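PDB 5K04: N-terminal acetyltransferase B complex subunit MDM20, which probably serves as the non-catalytic auxiliary subunit of the NatB complex, which acetylates the N-termini of selected proteins. Local coordinates for residues L449-V463 with K514-Y527. Numbering follows the deposited sequence.
Sequences LTTTNPSKINLDAWV and KILQISTILGTDGY
Lys514 lies over one face of the Trp462 indole, its CG 3.6 Å from the centroid of the five-membered ring. CG stands anti to the backbone N (chi1 -167°), and a bend at chi2 carries the chain on past the ring. Its NZ then reaches the loop before helix 456-463. There Lys514 NZ gives hydrogen bonds to Thr450 O at 2.6 Å, from above the carbonyl plane, and to Thr452 O at 3.0 Å, in plane on a lone pair. The buried ammonium thus joins two carbonyls of the turn-containing loop.

Leu459 is a knob set among Ile515, Ile518, Ser519 and Tyr527. Its CD2 comes to the edge of the Tyr527 ring, 3.5 Å from CD2 of that ring. Tyr527 is the reciprocal knob, among Lys456, Leu459, Asp460 and Val463. Val463 CG2 sits over the centre of the Tyr527 ring, 3.8 Å from the centroid. Tyr527 OH donates to Asp460 OD1 at 2.6 Å, with carboxylate and ring planes 79° apart. Lys456 pairs with the same carboxylate, so OD1 has two partners.

Pro454 CB rests on Ile518 CG1 at 3.8 Å and also meets Ile521. Next to it, Ser455 caps helix 456-463 through Asn458 N. Helix 661-682 packs on Ile521 from outside this pair. The axes of helix 456-463 and helix 514-521 come within 9.5 Å and cross at -150°. This antiparallel pair, with knob-in-hole contacts completed by helix 525-537, is consistent with the TPR-like helical repeats of the NatB auxiliary subunit.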
loop_
_atom_site.group_PDB
_atom_site.type_symbol
_atom_site.label_atom_id
_atom_site.label_comp_id
_atom_site.label_asym_id
_atom_site.label_seq_id
_atom_site.Cartn_x
_atom_site.Cartn_y
_atom_site.Cartn_z
ATOM N N LEU A 449 -12.223 -5.458 5.693
ATOM C CA LEU A 449 -13.479 -5.962 5.153
ATOM C C LEU A 449 -13.513 -7.486 5.068
ATOM O O LEU A 449 -14.468 -8.047 4.516
ATOM C CB LEU A 449 -13.720 -5.354 3.775
ATOM C CG LEU A 449 -13.719 -3.820 3.700
ATOM C CD1 LEU A 449 -13.595 -3.355 2.249
ATOM C CD2 LEU A 449 -14.998 -3.242 4.343
ATOM N N THR A 450 -12.502 -8.156 5.625
ATOM C CA THR A 450 -12.361 -9.609 5.515
ATOM C C THR A 450 -13.661 -10.351 5.836
ATOM O O THR A 450 -14.067 -11.255 5.097
ATOM C CB THR A 450 -11.228 -10.062 6.444
ATOM O OG1 THR A 450 -9.980 -9.489 6.008
ATOM C CG2 THR A 450 -11.120 -11.591 6.501
ATOM N N THR A 451 -14.335 -9.976 6.928
ATOM C CA THR A 451 -15.502 -10.701 7.436
ATOM C C THR A 451 -16.826 -10.181 6.894
ATOM O O THR A 451 -17.880 -10.703 7.273
ATOM C CB THR A 451 -15.545 -10.635 8.971
ATOM O OG1 THR A 451 -15.710 -9.270 9.385
ATOM C CG2 THR A 451 -14.256 -11.191 9.578
ATOM N N THR A 452 -16.806 -9.170 6.028
ATOM C CA THR A 452 -18.040 -8.637 5.473
ATOM C C THR A 452 -18.827 -9.729 4.750
ATOM O O THR A 452 -18.259 -10.656 4.164
ATOM C CB THR A 452 -17.732 -7.465 4.532
ATOM O OG1 THR A 452 -16.735 -7.855 3.580
ATOM C CG2 THR A 452 -17.213 -6.281 5.346
ATOM N N ASN A 453 -20.169 -9.596 4.803
ATOM C CA ASN A 453 -21.184 -10.540 4.351
ATOM C C ASN A 453 -21.312 -10.542 2.826
ATOM O O ASN A 453 -21.117 -9.505 2.173
ATOM C CB ASN A 453 -22.535 -10.193 4.980
ATOM C CG ASN A 453 -22.930 -8.733 4.755
ATOM O OD1 ASN A 453 -22.162 -7.808 5.043
ATOM N ND2 ASN A 453 -24.136 -8.524 4.210
ATOM N N PRO A 454 -21.672 -11.703 2.237
ATOM C CA PRO A 454 -21.762 -11.831 0.767
ATOM C C PRO A 454 -23.056 -11.259 0.205
ATOM O O PRO A 454 -23.909 -11.964 -0.334
ATOM C CB PRO A 454 -21.650 -13.345 0.565
ATOM C CG PRO A 454 -22.279 -13.918 1.778
ATOM C CD PRO A 454 -21.965 -12.980 2.918
ATOM N N SER A 455 -23.213 -9.944 0.325
ATOM C CA SER A 455 -24.343 -9.262 -0.282
ATOM C C SER A 455 -23.969 -8.739 -1.671
ATOM O O SER A 455 -22.796 -8.657 -2.037
ATOM C CB SER A 455 -24.827 -8.120 0.615
ATOM O OG SER A 455 -23.875 -7.071 0.675
ATOM N N LYS A 456 -25.002 -8.373 -2.444
ATOM C CA LYS A 456 -24.806 -7.812 -3.780
ATOM C C LYS A 456 -24.194 -6.413 -3.715
ATOM O O LYS A 456 -23.322 -6.064 -4.526
ATOM C CB LYS A 456 -26.144 -7.795 -4.518
ATOM C CG LYS A 456 -26.180 -6.957 -5.783
ATOM C CD LYS A 456 -25.324 -7.540 -6.890
ATOM C CE LYS A 456 -25.444 -6.710 -8.162
ATOM N NZ LYS A 456 -24.746 -7.353 -9.303
ATOM N N ILE A 457 -24.634 -5.604 -2.749
ATOM C CA ILE A 457 -24.042 -4.280 -2.553
ATOM C C ILE A 457 -22.561 -4.391 -2.211
ATOM O O ILE A 457 -21.733 -3.633 -2.728
ATOM C CB ILE A 457 -24.820 -3.503 -1.477
ATOM C CG1 ILE A 457 -26.225 -3.199 -1.996
ATOM C CG2 ILE A 457 -24.108 -2.202 -1.131
ATOM C CD1 ILE A 457 -27.100 -2.525 -0.994
ATOM N N ASN A 458 -22.203 -5.346 -1.351
ATOM C CA ASN A 458 -20.797 -5.553 -1.029
ATOM C C ASN A 458 -20.021 -6.064 -2.244
ATOM O O ASN A 458 -18.879 -5.643 -2.482
ATOM C CB ASN A 458 -20.672 -6.519 0.149
ATOM C CG ASN A 458 -21.232 -5.939 1.467
ATOM O OD1 ASN A 458 -21.728 -4.799 1.521
ATOM N ND2 ASN A 458 -21.154 -6.740 2.535
ATOM N N LEU A 459 -20.631 -6.967 -3.026
ATOM C CA LEU A 459 -20.003 -7.448 -4.254
ATOM C C LEU A 459 -19.655 -6.287 -5.187
ATOM O O LEU A 459 -18.529 -6.187 -5.682
ATOM C CB LEU A 459 -20.932 -8.442 -4.955
ATOM C CG LEU A 459 -20.553 -8.812 -6.393
ATOM C CD1 LEU A 459 -19.177 -9.477 -6.452
ATOM C CD2 LEU A 459 -21.619 -9.713 -7.030
ATOM N N ASP A 460 -20.615 -5.389 -5.423
ATOM C CA ASP A 460 -20.360 -4.237 -6.280
ATOM C C ASP A 460 -19.284 -3.332 -5.693
ATOM O O ASP A 460 -18.506 -2.726 -6.435
ATOM C CB ASP A 460 -21.659 -3.464 -6.508
ATOM C CG ASP A 460 -22.692 -4.269 -7.312
ATOM O OD1 ASP A 460 -22.287 -5.013 -8.231
ATOM O OD2 ASP A 460 -23.908 -4.145 -7.026
ATOM N N ALA A 461 -19.210 -3.243 -4.369
ATOM C CA ALA A 461 -18.134 -2.480 -3.744
ATOM C C ALA A 461 -16.778 -3.142 -3.983
ATOM O O ALA A 461 -15.782 -2.461 -4.263
ATOM C CB ALA A 461 -18.402 -2.322 -2.248
ATOM N N TRP A 462 -16.727 -4.475 -3.894
ATOM C CA TRP A 462 -15.478 -5.187 -4.163
ATOM C C TRP A 462 -15.023 -5.021 -5.609
ATOM O O TRP A 462 -13.828 -4.864 -5.876
ATOM C CB TRP A 462 -15.637 -6.666 -3.838
ATOM C CG TRP A 462 -15.542 -6.944 -2.381
ATOM C CD1 TRP A 462 -16.561 -7.310 -1.542
ATOM C CD2 TRP A 462 -14.365 -6.873 -1.576
ATOM N NE1 TRP A 462 -16.079 -7.479 -0.266
ATOM C CE2 TRP A 462 -14.737 -7.209 -0.257
ATOM C CE3 TRP A 462 -13.032 -6.558 -1.839
ATOM C CZ2 TRP A 462 -13.826 -7.250 0.787
ATOM C CZ3 TRP A 462 -12.113 -6.584 -0.780
ATOM C CH2 TRP A 462 -12.517 -6.934 0.508
ATOM N N VAL A 463 -15.959 -5.084 -6.559
ATOM C CA VAL A 463 -15.615 -4.847 -7.958
ATOM C C VAL A 463 -15.043 -3.446 -8.116
ATOM O O VAL A 463 -14.094 -3.222 -8.880
ATOM C CB VAL A 463 -16.856 -5.063 -8.849
ATOM C CG1 VAL A 463 -16.607 -4.589 -10.266
ATOM C CG2 VAL A 463 -17.280 -6.523 -8.841
ATOM N N LYS A 514 -12.618 -12.738 -2.934
ATOM C CA LYS A 514 -13.858 -12.272 -2.326
ATOM C C LYS A 514 -14.945 -12.041 -3.373
ATOM O O LYS A 514 -16.118 -12.351 -3.142
ATOM C CB LYS A 514 -13.574 -10.995 -1.542
ATOM C CG LYS A 514 -14.677 -10.591 -0.618
ATOM C CD LYS A 514 -14.622 -11.367 0.692
ATOM C CE LYS A 514 -15.623 -10.755 1.669
ATOM N NZ LYS A 514 -15.605 -11.427 2.983
ATOM N N ILE A 515 -14.573 -11.492 -4.528
ATOM C CA ILE A 515 -15.523 -11.326 -5.624
ATOM C C ILE A 515 -16.056 -12.675 -6.080
ATOM O O ILE A 515 -17.264 -12.842 -6.324
ATOM C CB ILE A 515 -14.855 -10.570 -6.784
ATOM C CG1 ILE A 515 -14.685 -9.091 -6.412
ATOM C CG2 ILE A 515 -15.645 -10.780 -8.090
ATOM C CD1 ILE A 515 -13.668 -8.378 -7.286
ATOM N N LEU A 516 -15.158 -13.643 -6.249
ATOM C CA LEU A 516 -15.573 -14.966 -6.696
ATOM C C LEU A 516 -16.526 -15.599 -5.691
ATOM O O LEU A 516 -17.590 -16.098 -6.058
ATOM C CB LEU A 516 -14.338 -15.836 -6.912
ATOM C CG LEU A 516 -13.489 -15.418 -8.111
ATOM C CD1 LEU A 516 -12.110 -16.081 -8.076
ATOM C CD2 LEU A 516 -14.248 -15.769 -9.374
ATOM N N GLN A 517 -16.182 -15.522 -4.404
ATOM C CA GLN A 517 -16.980 -16.175 -3.371
ATOM C C GLN A 517 -18.402 -15.635 -3.351
ATOM O O GLN A 517 -19.370 -16.402 -3.357
ATOM C CB GLN A 517 -16.317 -15.987 -1.999
ATOM C CG GLN A 517 -17.197 -16.465 -0.841
ATOM C CD GLN A 517 -16.510 -16.364 0.500
ATOM O OE1 GLN A 517 -16.548 -15.315 1.153
ATOM N NE2 GLN A 517 -15.875 -17.460 0.926
ATOM N N ILE A 518 -18.542 -14.306 -3.314
ATOM C CA ILE A 518 -19.863 -13.686 -3.274
ATOM C C ILE A 518 -20.610 -13.942 -4.578
ATOM O O ILE A 518 -21.811 -14.249 -4.576
ATOM C CB ILE A 518 -19.705 -12.182 -2.959
ATOM C CG1 ILE A 518 -18.899 -12.014 -1.656
ATOM C CG2 ILE A 518 -21.063 -11.458 -2.847
ATOM C CD1 ILE A 518 -18.561 -10.570 -1.354
ATOM N N SER A 519 -19.901 -13.859 -5.711
ATOM C CA SER A 519 -20.516 -14.188 -6.996
ATOM C C SER A 519 -21.133 -15.585 -6.993
ATOM O O SER A 519 -22.240 -15.772 -7.504
ATOM C CB SER A 519 -19.492 -14.068 -8.130
ATOM O OG SER A 519 -19.323 -12.718 -8.501
ATOM N N THR A 520 -20.422 -16.590 -6.445
ATOM C CA THR A 520 -20.966 -17.951 -6.502
ATOM C C THR A 520 -22.045 -18.179 -5.452
ATOM O O THR A 520 -22.967 -18.963 -5.680
ATOM C CB THR A 520 -19.861 -19.018 -6.356
ATOM O OG1 THR A 520 -19.460 -19.132 -4.993
ATOM C CG2 THR A 520 -18.651 -18.682 -7.204
ATOM N N ILE A 521 -21.958 -17.496 -4.313
ATOM C CA ILE A 521 -22.986 -17.622 -3.282
ATOM C C ILE A 521 -24.297 -17.026 -3.770
ATOM O O ILE A 521 -25.340 -17.683 -3.754
ATOM C CB ILE A 521 -22.515 -16.961 -1.980
ATOM C CG1 ILE A 521 -21.467 -17.848 -1.309
ATOM C CG2 ILE A 521 -23.682 -16.691 -1.075
ATOM C CD1 ILE A 521 -20.753 -17.155 -0.186
ATOM N N LEU A 522 -24.266 -15.761 -4.183
ATOM C CA LEU A 522 -25.328 -15.235 -5.024
ATOM C C LEU A 522 -25.272 -15.957 -6.369
ATOM O O LEU A 522 -24.369 -16.745 -6.638
ATOM C CB LEU A 522 -25.179 -13.717 -5.191
ATOM C CG LEU A 522 -24.807 -12.913 -3.929
ATOM C CD1 LEU A 522 -24.551 -11.441 -4.254
ATOM C CD2 LEU A 522 -25.859 -13.048 -2.811
ATOM N N GLY A 523 -26.245 -15.719 -7.221
ATOM C CA GLY A 523 -26.198 -16.453 -8.473
ATOM C C GLY A 523 -25.647 -15.662 -9.639
ATOM O O GLY A 523 -25.969 -15.952 -10.794
ATOM N N THR A 524 -24.792 -14.679 -9.352
ATOM C CA THR A 524 -24.455 -13.621 -10.308
ATOM C C THR A 524 -23.242 -14.028 -11.134
ATOM O O THR A 524 -22.096 -13.821 -10.728
ATOM C CB THR A 524 -24.203 -12.314 -9.567
ATOM O OG1 THR A 524 -22.940 -12.389 -8.900
ATOM C CG2 THR A 524 -25.287 -12.096 -8.522
ATOM N N ASP A 525 -23.497 -14.589 -12.311
ATOM C CA ASP A 525 -22.440 -15.034 -13.214
ATOM C C ASP A 525 -21.889 -13.907 -14.079
ATOM O O ASP A 525 -20.930 -14.141 -14.825
ATOM C CB ASP A 525 -22.949 -16.168 -14.117
ATOM C CG ASP A 525 -23.142 -17.483 -13.366
ATOM O OD1 ASP A 525 -22.985 -17.510 -12.125
ATOM O OD2 ASP A 525 -23.446 -18.497 -14.027
ATOM N N GLY A 526 -22.467 -12.702 -13.996
ATOM C CA GLY A 526 -21.951 -11.591 -14.782
ATOM C C GLY A 526 -20.487 -11.316 -14.501
ATOM O O GLY A 526 -19.682 -11.150 -15.422
ATOM N N TYR A 527 -20.115 -11.301 -13.223
ATOM C CA TYR A 527 -18.740 -11.005 -12.840
ATOM C C TYR A 527 -17.839 -12.228 -12.921
ATOM O O TYR A 527 -16.633 -12.092 -13.165
ATOM C CB TYR A 527 -18.701 -10.446 -11.417
ATOM C CG TYR A 527 -19.396 -9.115 -11.233
ATOM C CD1 TYR A 527 -19.178 -8.051 -12.116
ATOM C CD2 TYR A 527 -20.269 -8.923 -10.168
ATOM C CE1 TYR A 527 -19.819 -6.826 -11.930
ATOM C CE2 TYR A 527 -20.917 -7.713 -9.974
ATOM C CZ TYR A 527 -20.692 -6.669 -10.851
ATOM O OH TYR A 527 -21.343 -5.471 -10.636
#